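Local coordinates for protein aminotransferase AspB (Helicobacter pylori 26695, PDB 3EZS) that probably acts as a pyridoxal 5'-phosphate-dependent aminotransferase of class I and II, transferring amino groups between amino acids and keto acids, at residues F220-V225 / A244-L249; E84-L89 / R248-Y253; K294-I299 / K363-I368. All coordinates share one frame; numbering follows the deposited sequence. Where two conformers were deposited one is given.

In the fold
Interactions 1 and 2 form one neighbourhood, with centres 8 Å apart. Strands 85-88, 241-245 and 223-228 are consecutive at one edge of the large mixed sheet, and helix 247-257, shared by both, follows strand 241-245. The two meet where Gly245 N probably donates to Glu84 O at 3.0 Å, and where Leu224 CD2 packs on Leu250 CD2 at 3.6 Å. Interaction 3 lies on the opposite side of the chain's centre, about 41 and 42 Å from them between centres, and pairs helices 280-299 and 358-372 beside the three-stranded sheet. The mixed sheet probably belongs to the large domain and the three-stranded one to the small domain, as in fold-type I enzymes, whose cofactor site lies between.

Interaction 1. Residues F220-V225 / A244-L249; sequences FKNVLV and AGDSRL
Val225 and Ala244 form an antiparallel hydrogen-bonded pair, Val225 N to Ala244 O at 2.9 Å and Ala244 N to Val225 O at 3.0 Å. Asp246 N extends the ladder by donating to Val223 O at 2.9 Å. Between these bonds Leu224 faces Gly245 as a non-hydrogen-bonded pair, their CA atoms 4.4 Å apart, and Gly245 CA makes a CA-H...O contact to Val223 O at 3.3 Å.

The fourth hydrogen bond across the contact belongs to the Asp246 carboxylate, which uses both its oxygens. With CG anti to the backbone N (chi1 -166°), OD2 takes Asn222 N, in the type II turn from Phe220 to Val223, at 2.7 Å from the anti side, 26° out of the carboxylate plane. OD1 N-caps the helix, accepting from Arg248 N at 3.0 Å and weakly from Leu249 N. One residue thereby ties turn to helix start.

Apolar contacts are fewer: Leu224 CD1 meets Leu249 CD1 at 4.2 Å, and Phe220 CB lies on the Gly245 backbone.

Strand 189-193 flanks 223-228 on its other edge, strand 85-88 borders 241-245 with a backbone hydrogen bond between Glu84 and Gly245, and helix 208-214 packs against Phe220 and Val223.

Interaction 2. Residues E84-L89 / R248-Y253; sequences ELISTL and RLLEKY
Glu84 presents its backbone, not its carboxylate, to helix residue Leu250: Leu250 CD1 rests on Glu84 C at 3.5 Å. The acid itself is directed elsewhere, where Glu84 OE1 accepts from Lys81 N. At Leu85 the same methyl still touches the main chain, Leu85 N lying 3.8 Å from Leu250 CD1, while the Leu85 side chain departs from the helix and meets Phe242.

Ile86 carries the contact. Its CG1 branch stands beside the backbone N (chi1 -76°) and continues extended, which sends CD1 up to the helix. There CD1 comes to 4.0 Å from Leu250 CB and 4.1 Å from Tyr253 CD2, one turn apart, and so fits between two side chains of the same helical face. The approach of Ile86 CD1 to Leu250 O, 3.0 Å, is very short for a methyl, and its exact value is doubtful. No hydrogen bond crosses; methyl groups meet side chains and main chain. The Tyr253 hydroxyl is used beyond the contact, bonded to Asn97 and Arg257.

The axes of strand 85-88 and helix 248-253 approach to 9.0 Å and make an angle of 38°, the helix lying over the sheet edge. Strand 241-245 pairs with 85-88, and its Ile243 touches Ile86 and Leu250. Helix 92-102 also packs on Tyr253, with Phe98 edge-to-face on the ring and Val94 touching it.

Interaction 3. Residues K294-I299 / K363-I368; sequences KLARKI and KPLEII
Leu365 and Ile299 form the centre of a largely apolar meeting between helices 280-299 and 358-372. Ile299 CD1 sits 3.7 Å from Leu365 CB, the two side chains crossing at about a right angle. The Leu365 side chain runs on between the helices, its CG anti to the carbonyl carbon (chi1 -65°), and delivers CD1 to the preceding turn of the partner. There Leu365 CD1 touches Leu295 CD2 at 4.1 Å and Ala296 CB at 4.3 Å. The small Ala296 lets the leucine methyl come near the helix backbone, at 4.2 Å between Ala296 CA and Leu365 CD1.

A second group of contacts joins side chain to main chain or to the aliphatic part of a charged residue. Ile299 CG2, anti to its own backbone N, lies 3.4 Å from Leu365 O. The other branch reaches across to the neighbouring acid, where Ile299 CD1 meets Glu366 CG at 3.7 Å; the Glu366 chain is extended beyond CG, which carries the carboxylate on past the isoleucine at the exposed margin.

The segment axes come within 9.9 Å and make an angle of 30°, with the two helices running in roughly the same direction. Around them, Phe300 and strand 311-315 border the buried side: Leu365 touches Phe300 and Ala296 touches Val312. Lys294 and Arg297 turn away from helix 358-372 and form salt bridges to Glu201.

With no hydrogen bond or ion pair crossing, the two helices are held here by shape and hydrophobic burial. Lys294 and Arg297 of the first helix have their charged ends engaged elsewhere, and the contact grades from the buried Leu365 and Ala296 to the exposed Glu366, consistent with an apolar seam whose outer border meets solvent.

Interaction 1. Residues F220-V225 / A244-L249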
ATOM      1  N   PHE A 220     -19.298   1.226  19.155  1.00 40.28           N
ATOM      2  CA  PHE A 220     -19.099   0.568  17.865  1.00 39.69           C
ATOM      3  C   PHE A 220     -18.377  -0.776  17.981  1.00 39.87           C
ATOM      4  O   PHE A 220     -17.623  -1.153  17.085  1.00 38.77           O
ATOM      5  CB  PHE A 220     -18.360   1.485  16.877  1.00 39.72           C
ATOM      6  CG  PHE A 220     -18.884   2.889  16.847  1.00 39.04           C
ATOM      7  CD1 PHE A 220     -20.201   3.141  16.466  1.00 37.63           C
ATOM      8  CD2 PHE A 220     -18.053   3.968  17.167  1.00 37.73           C
ATOM      9  CE1 PHE A 220     -20.709   4.450  16.439  1.00 37.86           C
ATOM     10  CE2 PHE A 220     -18.544   5.284  17.124  1.00 39.47           C
ATOM     11  CZ  PHE A 220     -19.892   5.516  16.762  1.00 34.50           C
ATOM     12  N   LYS A 221     -18.605  -1.475  19.093  1.00 40.13           N
ATOM     13  CA  LYS A 221     -18.042  -2.804  19.331  1.00 41.97           C
ATOM     14  C   LYS A 221     -18.393  -3.754  18.185  1.00 41.82           C
ATOM     15  O   LYS A 221     -19.566  -3.822  17.775  1.00 42.81           O
ATOM     16  CB  LYS A 221     -18.585  -3.390  20.637  1.00 41.31           C
ATOM     17  CG  LYS A 221     -18.096  -4.806  20.952  1.00 46.10           C
ATOM     18  CD  LYS A 221     -18.542  -5.253  22.346  1.00 48.21           C
ATOM     19  CE  LYS A 221     -18.004  -6.645  22.732  1.00 54.57           C
ATOM     20  NZ  LYS A 221     -18.638  -7.772  21.978  1.00 60.82           N
ATOM     21  N   ASN A 222     -17.369  -4.462  17.685  1.00 39.39           N
ATOM     22  CA  ASN A 222     -17.466  -5.417  16.579  1.00 40.76           C
ATOM     23  C   ASN A 222     -17.837  -4.816  15.202  1.00 40.41           C
ATOM     24  O   ASN A 222     -18.010  -5.567  14.231  1.00 38.62           O
ATOM     25  CB  ASN A 222     -18.466  -6.542  16.904  1.00 40.30           C
ATOM     26  CG  ASN A 222     -17.943  -7.527  17.928  1.00 43.13           C
ATOM     27  OD1 ASN A 222     -17.006  -7.243  18.665  1.00 39.91           O
ATOM     28  ND2 ASN A 222     -18.543  -8.709  17.954  1.00 33.86           N
ATOM     29  N   VAL A 223     -17.925  -3.493  15.105  1.00 38.91           N
ATOM     30  CA  VAL A 223     -18.435  -2.855  13.879  1.00 38.67           C
ATOM     31  C   VAL A 223     -17.493  -1.791  13.309  1.00 38.84           C
ATOM     32  O   VAL A 223     -16.917  -0.973  14.050  1.00 35.54           O
ATOM     33  CB  VAL A 223     -19.836  -2.257  14.143  1.00 39.14           C
ATOM     34  CG1 VAL A 223     -20.395  -1.546  12.902  1.00 34.79           C
ATOM     35  CG2 VAL A 223     -20.809  -3.357  14.630  1.00 38.66           C
ATOM     36  N   LEU A 224     -17.369  -1.815  11.980  1.00 39.59           N
ATOM     37  CA  LEU A 224     -16.494  -0.930  11.221  1.00 41.29           C
ATOM     38  C   LEU A 224     -17.113  -0.585   9.858  1.00 39.60           C
ATOM     39  O   LEU A 224     -17.871  -1.360   9.294  1.00 39.22           O
ATOM     40  CB  LEU A 224     -15.134  -1.610  10.991  1.00 43.65           C
ATOM     41  CG  LEU A 224     -14.317  -1.974  12.247  1.00 45.25           C
ATOM     42  CD1 LEU A 224     -13.599  -3.257  12.053  1.00 54.01           C
ATOM     43  CD2 LEU A 224     -13.388  -0.861  12.703  1.00 42.61           C
ATOM     44  N   VAL A 225     -16.798   0.604   9.364  1.00 39.86           N
ATOM     45  CA  VAL A 225     -17.279   1.092   8.078  1.00 36.86           C
ATOM     46  C   VAL A 225     -16.042   1.565   7.331  1.00 38.54           C
ATOM     47  O   VAL A 225     -15.114   2.087   7.932  1.00 42.72           O
ATOM     48  CB  VAL A 225     -18.327   2.245   8.219  1.00 37.42           C
ATOM     49  CG1 VAL A 225     -19.631   1.764   8.916  1.00 33.02           C
ATOM     50  CG2 VAL A 225     -17.737   3.444   8.957  1.00 35.83           C
ATOM     51  N   ALA A 244     -13.538   3.465  10.072  1.00 38.44           N
ATOM     52  CA  ALA A 244     -14.021   4.000  11.329  1.00 38.43           C
ATOM     53  C   ALA A 244     -14.891   2.984  12.074  1.00 39.60           C
ATOM     54  O   ALA A 244     -15.595   2.172  11.452  1.00 39.35           O
ATOM     55  CB  ALA A 244     -14.808   5.292  11.066  1.00 36.93           C
ATOM     56  N   GLY A 245     -14.826   3.019  13.403  1.00 41.15           N
ATOM     57  CA  GLY A 245     -15.619   2.107  14.229  1.00 42.28           C
ATOM     58  C   GLY A 245     -14.925   1.699  15.514  1.00 40.47           C
ATOM     59  O   GLY A 245     -14.314   2.537  16.173  1.00 40.42           O
ATOM     60  N   ASP A 246     -15.025   0.408  15.832  1.00 40.50           N
ATOM     61  CA  ASP A 246     -14.469  -0.229  17.057  1.00 42.22           C
ATOM     62  C   ASP A 246     -13.039   0.216  17.354  1.00 43.43           C
ATOM     63  O   ASP A 246     -12.102  -0.214  16.680  1.00 43.38           O
ATOM     64  CB  ASP A 246     -14.507  -1.754  16.901  1.00 42.40           C
ATOM     65  CG  ASP A 246     -14.292  -2.504  18.210  1.00 41.70           C
ATOM     66  OD1 ASP A 246     -13.513  -2.063  19.080  1.00 35.01           O
ATOM     67  OD2 ASP A 246     -14.893  -3.594  18.325  1.00 36.83           O
ATOM     68  N   SER A 247     -12.885   1.048  18.387  1.00 42.68           N
ATOM     69  CA  SER A 247     -11.598   1.618  18.724  1.00 42.46           C
ATOM     70  C   SER A 247     -10.615   0.615  19.265  1.00 43.61           C
ATOM     71  O   SER A 247      -9.432   0.888  19.244  1.00 42.30           O
ATOM     72  CB  SER A 247     -11.759   2.765  19.723  1.00 43.98           C
ATOM     73  OG  SER A 247     -12.370   2.334  20.938  1.00 38.12           O
ATOM     74  N   ARG A 248     -11.095  -0.522  19.777  1.00 45.34           N
ATOM     75  CA  ARG A 248     -10.206  -1.557  20.318  1.00 47.62           C
ATOM     76  C   ARG A 248      -9.513  -2.279  19.164  1.00 44.84           C
ATOM     77  O   ARG A 248      -8.308  -2.515  19.206  1.00 43.61           O
ATOM     78  CB  ARG A 248     -10.969  -2.564  21.195  1.00 47.57           C
ATOM     79  CG  ARG A 248     -10.061  -3.588  21.902  1.00 54.00           C
ATOM     80  CD  ARG A 248     -10.846  -4.722  22.578  1.00 53.80           C
ATOM     81  NE  ARG A 248     -11.587  -5.529  21.601  1.00 62.03           N
ATOM     82  CZ  ARG A 248     -11.061  -6.490  20.834  1.00 62.92           C
ATOM     83  NH1 ARG A 248      -9.773  -6.816  20.910  1.00 66.07           N
ATOM     84  NH2 ARG A 248     -11.842  -7.143  19.971  1.00 60.01           N
ATOM     85  N   LEU A 249     -10.295  -2.647  18.154  1.00 43.30           N
ATOM     86  CA  LEU A 249      -9.760  -3.259  16.942  1.00 42.67           C
ATOM     87  C   LEU A 249      -8.896  -2.272  16.151  1.00 41.82           C
ATOM     88  O   LEU A 249      -7.842  -2.648  15.653  1.00 45.02           O
ATOM     89  CB  LEU A 249     -10.888  -3.792  16.054  1.00 40.74           C
ATOM     90  CG  LEU A 249     -11.733  -4.949  16.589  1.00 40.24           C
ATOM     91  CD1 LEU A 249     -12.908  -5.283  15.683  1.00 35.42           C
ATOM     92  CD2 LEU A 249     -10.850  -6.188  16.827  1.00 43.71           C
TER

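Interaction 2. Residues E84-L89 / R248-Y253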
ATOM      1  N   GLU A  84     -11.199   6.306  16.912  1.00 40.31           N
ATOM      2  CA  GLU A  84     -12.294   5.644  16.190  1.00 41.38           C
ATOM      3  C   GLU A  84     -12.249   5.829  14.663  1.00 41.31           C
ATOM      4  O   GLU A  84     -13.200   5.481  13.963  1.00 40.93           O
ATOM      5  CB  GLU A  84     -13.650   6.083  16.766  1.00 41.37           C
ATOM      6  CG  GLU A  84     -13.905   5.427  18.099  1.00 43.94           C
ATOM      7  CD  GLU A  84     -15.136   5.909  18.816  1.00 45.46           C
ATOM      8  OE1 GLU A  84     -15.703   6.952  18.420  1.00 44.36           O
ATOM      9  OE2 GLU A  84     -15.506   5.237  19.811  1.00 39.64           O
ATOM     10  N   LEU A  85     -11.146   6.357  14.148  1.00 40.97           N
ATOM     11  CA  LEU A  85     -10.990   6.527  12.700  1.00 40.09           C
ATOM     12  C   LEU A  85      -9.526   6.398  12.335  1.00 39.75           C
ATOM     13  O   LEU A  85      -8.668   6.998  12.986  1.00 41.24           O
ATOM     14  CB  LEU A  85     -11.559   7.859  12.248  1.00 39.51           C
ATOM     15  CG  LEU A  85     -11.438   8.176  10.751  1.00 35.21           C
ATOM     16  CD1 LEU A  85     -12.651   8.970  10.270  1.00 30.82           C
ATOM     17  CD2 LEU A  85     -10.132   8.898  10.421  1.00 33.10           C
ATOM     18  N   ILE A  86      -9.243   5.554  11.349  1.00 40.50           N
ATOM     19  CA  ILE A  86      -7.891   5.380  10.821  1.00 40.48           C
ATOM     20  C   ILE A  86      -7.893   5.799   9.350  1.00 40.58           C
ATOM     21  O   ILE A  86      -8.786   5.399   8.611  1.00 40.38           O
ATOM     22  CB  ILE A  86      -7.373   3.914  10.988  1.00 41.72           C
ATOM     23  CG1 ILE A  86      -6.954   3.648  12.450  1.00 41.16           C
ATOM     24  CG2 ILE A  86      -6.159   3.632  10.081  1.00 39.13           C
ATOM     25  CD1 ILE A  86      -6.318   2.297  12.682  1.00 38.93           C
ATOM     26  N   SER A  87      -6.909   6.616   8.952  1.00 40.49           N
ATOM     27  CA  SER A  87      -6.742   7.081   7.566  0.50 39.11           C
ATOM     28  C   SER A  87      -6.084   5.971   6.757  1.00 39.32           C
ATOM     29  O   SER A  87      -5.106   5.356   7.230  1.00 39.84           O
ATOM     30  CB  SER A  87      -5.837   8.322   7.502  0.50 38.54           C
ATOM     31  OG  SER A  87      -6.419   9.467   8.109  0.50 37.52           O
ATOM     32  N   THR A  88      -6.585   5.722   5.546  1.00 39.44           N
ATOM     33  CA  THR A  88      -6.063   4.648   4.692  1.00 38.68           C
ATOM     34  C   THR A  88      -5.793   5.107   3.244  1.00 39.62           C
ATOM     35  O   THR A  88      -6.204   6.190   2.834  1.00 36.56           O
ATOM     36  CB  THR A  88      -7.044   3.448   4.686  1.00 37.95           C
ATOM     37  OG1 THR A  88      -8.244   3.801   3.986  1.00 39.68           O
ATOM     38  CG2 THR A  88      -7.399   3.033   6.105  1.00 36.72           C
ATOM     39  N   LEU A  89      -5.104   4.256   2.488  1.00 39.17           N
ATOM     40  CA  LEU A  89      -4.710   4.553   1.123  1.00 41.28           C
ATOM     41  C   LEU A  89      -5.810   4.087   0.169  1.00 42.71           C
ATOM     42  O   LEU A  89      -5.601   3.208  -0.656  1.00 44.96           O
ATOM     43  CB  LEU A  89      -3.368   3.858   0.813  1.00 42.67           C
ATOM     44  CG  LEU A  89      -2.547   4.501  -0.298  1.00 42.95           C
ATOM     45  CD1 LEU A  89      -2.053   5.868   0.223  1.00 38.08           C
ATOM     46  CD2 LEU A  89      -1.394   3.633  -0.728  1.00 35.97           C
ATOM     47  N   ARG A 248     -11.095  -0.522  19.777  1.00 45.34           N
ATOM     48  CA  ARG A 248     -10.206  -1.557  20.318  1.00 47.62           C
ATOM     49  C   ARG A 248      -9.513  -2.279  19.164  1.00 44.84           C
ATOM     50  O   ARG A 248      -8.308  -2.515  19.206  1.00 43.61           O
ATOM     51  CB  ARG A 248     -10.969  -2.564  21.195  1.00 47.57           C
ATOM     52  CG  ARG A 248     -10.061  -3.588  21.902  1.00 54.00           C
ATOM     53  CD  ARG A 248     -10.846  -4.722  22.578  1.00 53.80           C
ATOM     54  NE  ARG A 248     -11.587  -5.529  21.601  1.00 62.03           N
ATOM     55  CZ  ARG A 248     -11.061  -6.490  20.834  1.00 62.92           C
ATOM     56  NH1 ARG A 248      -9.773  -6.816  20.910  1.00 66.07           N
ATOM     57  NH2 ARG A 248     -11.842  -7.143  19.971  1.00 60.01           N
ATOM     58  N   LEU A 249     -10.295  -2.647  18.154  1.00 43.30           N
ATOM     59  CA  LEU A 249      -9.760  -3.259  16.942  1.00 42.67           C
ATOM     60  C   LEU A 249      -8.896  -2.272  16.151  1.00 41.82           C
ATOM     61  O   LEU A 249      -7.842  -2.648  15.653  1.00 45.02           O
ATOM     62  CB  LEU A 249     -10.888  -3.792  16.054  1.00 40.74           C
ATOM     63  CG  LEU A 249     -11.733  -4.949  16.589  1.00 40.24           C
ATOM     64  CD1 LEU A 249     -12.908  -5.283  15.683  1.00 35.42           C
ATOM     65  CD2 LEU A 249     -10.850  -6.188  16.827  1.00 43.71           C
ATOM     66  N   LEU A 250      -9.326  -1.015  16.041  1.00 41.68           N
ATOM     67  CA  LEU A 250      -8.546   0.000  15.287  1.00 42.08           C
ATOM     68  C   LEU A 250      -7.191   0.352  15.912  1.00 42.01           C
ATOM     69  O   LEU A 250      -6.256   0.689  15.201  1.00 41.73           O
ATOM     70  CB  LEU A 250      -9.360   1.294  15.051  1.00 40.74           C
ATOM     71  CG  LEU A 250     -10.551   1.199  14.084  1.00 38.71           C
ATOM     72  CD1 LEU A 250     -11.269   2.529  14.025  1.00 39.46           C
ATOM     73  CD2 LEU A 250     -10.127   0.735  12.682  1.00 38.71           C
ATOM     74  N   GLU A 251      -7.082   0.271  17.236  1.00 43.00           N
ATOM     75  CA  GLU A 251      -5.834   0.609  17.909  1.00 44.87           C
ATOM     76  C   GLU A 251      -4.781  -0.494  17.612  1.00 44.81           C
ATOM     77  O   GLU A 251      -3.579  -0.221  17.465  1.00 43.50           O
ATOM     78  CB  GLU A 251      -6.091   0.802  19.417  1.00 46.53           C
ATOM     79  CG  GLU A 251      -4.978   1.531  20.194  1.00 54.55           C
ATOM     80  CD  GLU A 251      -4.754   2.981  19.736  1.00 65.86           C
ATOM     81  OE1 GLU A 251      -5.664   3.587  19.090  1.00 61.23           O
ATOM     82  OE2 GLU A 251      -3.645   3.499  20.020  1.00 68.06           O
ATOM     83  N   LYS A 252      -5.252  -1.732  17.499  1.00 43.65           N
ATOM     84  CA  LYS A 252      -4.394  -2.849  17.135  1.00 45.25           C
ATOM     85  C   LYS A 252      -4.066  -2.802  15.619  1.00 44.42           C
ATOM     86  O   LYS A 252      -2.924  -3.079  15.220  1.00 40.98           O
ATOM     87  CB  LYS A 252      -5.052  -4.181  17.546  1.00 44.70           C
ATOM     88  CG  LYS A 252      -5.212  -4.341  19.065  1.00 46.49           C
ATOM     89  CD  LYS A 252      -5.837  -5.683  19.448  1.00 48.27           C
ATOM     90  N   TYR A 253      -5.063  -2.439  14.795  1.00 44.40           N
ATOM     91  CA  TYR A 253      -4.879  -2.336  13.343  1.00 42.68           C
ATOM     92  C   TYR A 253      -3.836  -1.285  13.007  1.00 41.99           C
ATOM     93  O   TYR A 253      -3.074  -1.456  12.070  1.00 42.67           O
ATOM     94  CB  TYR A 253      -6.214  -2.044  12.649  1.00 42.89           C
ATOM     95  CG  TYR A 253      -6.193  -2.048  11.119  1.00 39.12           C
ATOM     96  CD1 TYR A 253      -5.609  -3.096  10.394  1.00 39.05           C
ATOM     97  CD2 TYR A 253      -6.823  -1.037  10.404  1.00 41.58           C
ATOM     98  CE1 TYR A 253      -5.616  -3.101   8.988  1.00 40.25           C
ATOM     99  CE2 TYR A 253      -6.855  -1.037   9.004  1.00 42.17           C
ATOM    100  CZ  TYR A 253      -6.246  -2.070   8.303  1.00 42.37           C
ATOM    101  OH  TYR A 253      -6.270  -2.032   6.928  1.00 38.98           O
TER

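Interaction 3. Residues K294-I299 / K363-I368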
ATOM      1  N   LYS A 294     -32.327   9.034 -12.466  1.00 37.45           N
ATOM      2  CA  LYS A 294     -33.667   9.497 -12.842  1.00 40.39           C
ATOM      3  C   LYS A 294     -33.959   9.252 -14.302  1.00 38.07           C
ATOM      4  O   LYS A 294     -35.054   8.805 -14.652  1.00 40.16           O
ATOM      5  CB  LYS A 294     -33.840  11.004 -12.572  1.00 40.66           C
ATOM      6  CG  LYS A 294     -33.867  11.367 -11.104  1.00 44.61           C
ATOM      7  CD  LYS A 294     -34.099  12.869 -10.878  1.00 47.41           C
ATOM      8  CE  LYS A 294     -34.011  13.213  -9.394  1.00 50.20           C
ATOM      9  NZ  LYS A 294     -34.925  12.401  -8.557  1.00 47.35           N
ATOM     10  N   LEU A 295     -32.991   9.577 -15.152  1.00 37.41           N
ATOM     11  CA  LEU A 295     -33.132   9.392 -16.598  1.00 38.18           C
ATOM     12  C   LEU A 295     -33.328   7.908 -16.930  1.00 38.77           C
ATOM     13  O   LEU A 295     -34.253   7.548 -17.664  1.00 37.83           O
ATOM     14  CB  LEU A 295     -31.895   9.942 -17.326  1.00 38.28           C
ATOM     15  CG  LEU A 295     -31.855   9.706 -18.836  1.00 39.96           C
ATOM     16  CD1 LEU A 295     -33.061  10.362 -19.528  1.00 34.61           C
ATOM     17  CD2 LEU A 295     -30.540  10.175 -19.387  1.00 39.22           C
ATOM     18  N   ALA A 296     -32.454   7.070 -16.369  1.00 38.23           N
ATOM     19  CA  ALA A 296     -32.498   5.622 -16.552  1.00 38.82           C
ATOM     20  C   ALA A 296     -33.853   5.067 -16.148  1.00 40.41           C
ATOM     21  O   ALA A 296     -34.409   4.202 -16.841  1.00 38.34           O
ATOM     22  CB  ALA A 296     -31.376   4.936 -15.749  1.00 35.56           C
ATOM     23  N   ARG A 297     -34.390   5.581 -15.036  1.00 41.16           N
ATOM     24  CA  ARG A 297     -35.682   5.128 -14.526  1.00 41.36           C
ATOM     25  C   ARG A 297     -36.841   5.509 -15.462  1.00 40.91           C
ATOM     26  O   ARG A 297     -37.798   4.746 -15.620  1.00 41.62           O
ATOM     27  CB  ARG A 297     -35.920   5.651 -13.110  1.00 42.56           C
ATOM     28  CG  ARG A 297     -37.149   5.018 -12.441  1.00 40.59           C
ATOM     29  CD  ARG A 297     -37.372   5.528 -11.021  1.00 41.16           C
ATOM     30  NE  ARG A 297     -36.225   5.236 -10.143  1.00 45.30           N
ATOM     31  CZ  ARG A 297     -35.293   6.104  -9.739  1.00 39.95           C
ATOM     32  NH1 ARG A 297     -35.326   7.376 -10.093  1.00 45.66           N
ATOM     33  NH2 ARG A 297     -34.318   5.685  -8.951  1.00 43.74           N
ATOM     34  N   LYS A 298     -36.756   6.672 -16.085  1.00 40.15           N
ATOM     35  CA  LYS A 298     -37.765   7.045 -17.065  1.00 41.04           C
ATOM     36  C   LYS A 298     -37.689   6.139 -18.295  1.00 41.37           C
ATOM     37  O   LYS A 298     -38.710   5.762 -18.852  1.00 40.11           O
ATOM     38  CB  LYS A 298     -37.595   8.491 -17.523  1.00 39.85           C
ATOM     39  CG  LYS A 298     -37.845   9.554 -16.474  1.00 42.71           C
ATOM     40  CD  LYS A 298     -37.726  10.940 -17.104  1.00 43.66           C
ATOM     41  CE  LYS A 298     -37.855  12.103 -16.082  1.00 45.61           C
ATOM     42  NZ  LYS A 298     -39.157  12.112 -15.393  1.00 52.72           N
ATOM     43  N   ILE A 299     -36.473   5.795 -18.708  1.00 42.99           N
ATOM     44  CA  ILE A 299     -36.242   5.013 -19.931  1.00 41.64           C
ATOM     45  C   ILE A 299     -36.506   3.507 -19.801  1.00 41.08           C
ATOM     46  O   ILE A 299     -37.185   2.941 -20.649  1.00 43.14           O
ATOM     47  CB  ILE A 299     -34.800   5.264 -20.472  1.00 42.78           C
ATOM     48  CG1 ILE A 299     -34.664   6.724 -20.948  1.00 43.82           C
ATOM     49  CG2 ILE A 299     -34.440   4.301 -21.613  1.00 43.10           C
ATOM     50  CD1 ILE A 299     -33.243   7.108 -21.444  1.00 38.57           C
ATOM     51  N   LYS A 363     -29.268   9.021 -25.459  1.00 45.59           N
ATOM     52  CA  LYS A 363     -29.322   8.171 -26.629  1.00 46.53           C
ATOM     53  C   LYS A 363     -28.972   6.715 -26.325  1.00 43.64           C
ATOM     54  O   LYS A 363     -29.794   5.837 -26.576  1.00 44.82           O
ATOM     55  CB  LYS A 363     -28.437   8.740 -27.766  1.00 48.87           C
ATOM     56  CG  LYS A 363     -28.540   8.005 -29.097  1.00 55.39           C
ATOM     57  CD  LYS A 363     -29.933   8.158 -29.704  1.00 61.65           C
ATOM     58  CE  LYS A 363     -30.043   7.464 -31.040  1.00 66.40           C
ATOM     59  NZ  LYS A 363     -31.418   7.622 -31.591  1.00 70.26           N
ATOM     60  N   PRO A 364     -27.761   6.438 -25.807  1.00 42.74           N
ATOM     61  CA  PRO A 364     -27.431   5.031 -25.538  1.00 41.99           C
ATOM     62  C   PRO A 364     -28.401   4.270 -24.634  1.00 41.75           C
ATOM     63  O   PRO A 364     -28.630   3.082 -24.864  1.00 41.32           O
ATOM     64  CB  PRO A 364     -26.063   5.106 -24.864  1.00 41.95           C
ATOM     65  CG  PRO A 364     -25.862   6.510 -24.511  1.00 43.22           C
ATOM     66  CD  PRO A 364     -26.623   7.310 -25.482  1.00 43.43           C
ATOM     67  N   LEU A 365     -28.968   4.931 -23.628  1.00 41.13           N
ATOM     68  CA  LEU A 365     -29.897   4.245 -22.725  1.00 40.56           C
ATOM     69  C   LEU A 365     -31.188   3.907 -23.447  1.00 40.03           C
ATOM     70  O   LEU A 365     -31.762   2.847 -23.210  1.00 38.79           O
ATOM     71  CB  LEU A 365     -30.169   5.063 -21.451  1.00 39.62           C
ATOM     72  CG  LEU A 365     -28.996   5.302 -20.485  1.00 43.36           C
ATOM     73  CD1 LEU A 365     -29.441   6.198 -19.331  1.00 34.28           C
ATOM     74  CD2 LEU A 365     -28.440   3.995 -19.956  1.00 39.95           C
ATOM     75  N   GLU A 366     -31.652   4.799 -24.325  1.00 41.46           N
ATOM     76  CA  GLU A 366     -32.851   4.515 -25.130  1.00 43.48           C
ATOM     77  C   GLU A 366     -32.634   3.321 -26.069  1.00 41.62           C
ATOM     78  O   GLU A 366     -33.518   2.460 -26.235  1.00 38.09           O
ATOM     79  CB  GLU A 366     -33.266   5.746 -25.933  1.00 43.57           C
ATOM     80  CG  GLU A 366     -33.871   6.825 -25.036  1.00 51.32           C
ATOM     81  CD  GLU A 366     -34.299   8.106 -25.769  1.00 51.41           C
ATOM     82  OE1 GLU A 366     -33.972   8.292 -26.974  1.00 56.93           O
ATOM     83  OE2 GLU A 366     -34.985   8.927 -25.109  1.00 64.08           O
ATOM     84  N   ILE A 367     -31.446   3.286 -26.670  1.00 39.68           N
ATOM     85  CA  ILE A 367     -31.065   2.223 -27.577  1.00 39.50           C
ATOM     86  C   ILE A 367     -31.088   0.891 -26.832  1.00 39.42           C
ATOM     87  O   ILE A 367     -31.689  -0.086 -27.295  1.00 37.28           O
ATOM     88  CB  ILE A 367     -29.673   2.492 -28.178  1.00 37.31           C
ATOM     89  CG1 ILE A 367     -29.741   3.668 -29.153  1.00 40.18           C
ATOM     90  CG2 ILE A 367     -29.178   1.289 -28.949  1.00 44.55           C
ATOM     91  CD1 ILE A 367     -28.378   4.155 -29.657  1.00 39.62           C
ATOM     92  N   ILE A 368     -30.452   0.873 -25.666  1.00 39.25           N
ATOM     93  CA  ILE A 368     -30.437  -0.313 -24.835  1.00 38.80           C
ATOM     94  C   ILE A 368     -31.864  -0.818 -24.600  1.00 39.52           C
ATOM     95  O   ILE A 368     -32.132  -2.009 -24.775  1.00 38.39           O
ATOM     96  CB  ILE A 368     -29.722  -0.045 -23.497  1.00 39.34           C
ATOM     97  CG1 ILE A 368     -28.210   0.087 -23.725  1.00 40.68           C
ATOM     98  CG2 ILE A 368     -29.992  -1.195 -22.465  1.00 38.19           C
ATOM     99  CD1 ILE A 368     -27.373   0.556 -22.459  1.00 38.64           C
TER